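Local coordinates for carbohydrate binding module (Escherichia coli, PDB 2XFD), which binds sugars such as cellobiose, and probably xylan chains, through a calcium-dependent site, at residues E16-Q21 with W30-A35. Numbering follows the deposited sequence.
Sequences ESVSLQ and WTLTTA
Glu16 meets Leu32 through its backbone carbonyl at the open end of a beta hairpin, whose antiparallel strands 17-22 and 25-31 form one edge of a four-stranded sheet in this all-beta module. Leu32 N donates to Glu16 O at 2.9 Å with a nearly straight N-H...O angle of 170°, carrying the ladder one step past the end of strand 25-31. The same oxygen receives a CA-H...O contact from Thr31. The Glu16 carboxylate turns to other partners: OE1 accepts from Gly14 N, while OE2 takes the backbone N-H groups of Val12, Asn13 and Asp61, the last a ligand of the calcium that accompanies the bound sugar. Ser17 and Thr31 form a non-hydrogen-bonded pair, and on their face a water bridges the two hydroxyls, 2.7 Å from Ser17 OG and 2.9 Å from Thr31 OG1. Ser17 OG reaches it by lying anti to the backbone N (chi1 -174°). Val18 and Trp30 are the hydrogen-bonded pair, each N donating to the other's O. On the face of their side chains, turned toward strands 4-11 and 62-69, the side chains of Val18 and Leu32 cross at about a right angle: Val18 CG1 rests 3.8 Å from Leu32 CD1, and Val18 CG2 3.9 Å from Leu32 CD2. Val62 touches both side chains, and Ala9 adds to the packing on Leu32. Replacing Leu32 with an alanine would probably take the leucine partners from both Val18 methyls and open a gap beside Val62. Val18 CG2 also sits near the plane of the Trp30 indole, at its edge, 4.4 Å from CE3. Farther along, Leu20 approaches the same ring obliquely, its CB 3.9 Å from Trp30 CZ3.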
# COMPACT_ATOMS: atom_id res chain seq x y z
N GLU A 16 10.20 7.17 1.05
CA GLU A 16 8.99 6.65 1.58
C GLU A 16 9.16 5.21 2.04
O GLU A 16 9.80 4.38 1.40
CB GLU A 16 7.87 6.74 0.56
CG GLU A 16 7.55 8.15 0.15
CD GLU A 16 8.36 8.75 -0.99
OE1 GLU A 16 9.37 8.13 -1.43
OE2 GLU A 16 7.96 9.87 -1.47
N SER A 17 8.48 4.89 3.18
CA SER A 17 8.42 3.56 3.75
C SER A 17 7.01 3.01 3.70
O SER A 17 6.05 3.70 4.09
CB SER A 17 8.92 3.54 5.19
OG SER A 17 8.98 2.22 5.70
N VAL A 18 6.85 1.78 3.25
CA VAL A 18 5.59 1.09 3.30
C VAL A 18 5.75 -0.23 4.05
O VAL A 18 6.81 -0.87 4.07
CB VAL A 18 4.98 0.82 1.93
CG1 VAL A 18 4.61 2.13 1.29
CG2 VAL A 18 5.87 -0.04 1.06
N SER A 19 4.65 -0.64 4.63
CA SER A 19 4.52 -1.93 5.31
C SER A 19 3.41 -2.74 4.68
O SER A 19 2.30 -2.27 4.52
CB SER A 19 4.20 -1.68 6.78
OG SER A 19 5.28 -1.06 7.43
N LEU A 20 3.73 -3.99 4.40
CA LEU A 20 2.72 -4.99 4.05
C LEU A 20 2.21 -5.60 5.36
O LEU A 20 3.04 -6.15 6.11
CB LEU A 20 3.35 -6.09 3.18
CG LEU A 20 2.43 -7.23 2.86
CD1 LEU A 20 1.20 -6.86 2.05
CD2 LEU A 20 3.21 -8.31 2.13
N GLN A 21 0.93 -5.51 5.60
CA GLN A 21 0.32 -6.00 6.84
C GLN A 21 -0.74 -7.04 6.52
O GLN A 21 -1.45 -6.90 5.51
CB GLN A 21 -0.32 -4.84 7.58
CG GLN A 21 0.64 -3.72 7.91
CD GLN A 21 -0.09 -2.53 8.53
OE1 GLN A 21 -1.15 -2.12 8.09
NE2 GLN A 21 0.55 -1.94 9.47
N TRP A 30 9.46 -1.99 3.49
CA TRP A 30 10.34 -1.61 2.41
C TRP A 30 10.48 -0.12 2.34
O TRP A 30 9.51 0.61 2.54
CB TRP A 30 9.83 -2.16 1.09
CG TRP A 30 9.78 -3.63 1.00
CD1 TRP A 30 10.83 -4.48 0.84
CD2 TRP A 30 8.62 -4.46 0.94
NE1 TRP A 30 10.44 -5.76 0.74
CE2 TRP A 30 9.07 -5.78 0.77
CE3 TRP A 30 7.23 -4.21 0.96
CZ2 TRP A 30 8.20 -6.85 0.63
CZ3 TRP A 30 6.36 -5.28 0.85
CH2 TRP A 30 6.87 -6.58 0.63
N THR A 31 11.65 0.33 1.95
CA THR A 31 11.82 1.68 1.45
C THR A 31 11.64 1.66 -0.07
O THR A 31 12.14 0.77 -0.74
CB THR A 31 13.24 2.22 1.79
OG1 THR A 31 13.48 2.11 3.17
CG2 THR A 31 13.37 3.69 1.37
N LEU A 32 10.87 2.60 -0.60
CA LEU A 32 10.56 2.68 -2.01
C LEU A 32 11.55 3.53 -2.78
O LEU A 32 12.22 4.39 -2.20
CB LEU A 32 9.15 3.18 -2.21
CG LEU A 32 8.03 2.33 -1.56
CD1 LEU A 32 6.71 2.91 -1.83
CD2 LEU A 32 8.08 0.90 -2.00
N THR A 33 11.61 3.30 -4.08
CA THR A 33 12.31 4.21 -4.97
C THR A 33 11.28 5.08 -5.68
O THR A 33 10.09 4.88 -5.53
CB THR A 33 13.12 3.37 -5.99
OG1 THR A 33 12.17 2.72 -6.85
CG2 THR A 33 14.09 2.43 -5.34
N THR A 34 11.76 5.94 -6.61
CA THR A 34 10.91 6.84 -7.31
C THR A 34 10.28 6.24 -8.57
O THR A 34 9.60 6.95 -9.31
CB THR A 34 11.62 8.16 -7.67
OG1 THR A 34 12.69 7.78 -8.55
CG2 THR A 34 12.12 8.87 -6.48
N ALA A 35 10.49 4.96 -8.84
CA ALA A 35 9.90 4.25 -9.96
C ALA A 35 9.18 3.04 -9.41
O ALA A 35 9.58 2.41 -8.45
CB ALA A 35 10.89 3.85 -11.02
O HOH W 1 11.60 1.58 5.31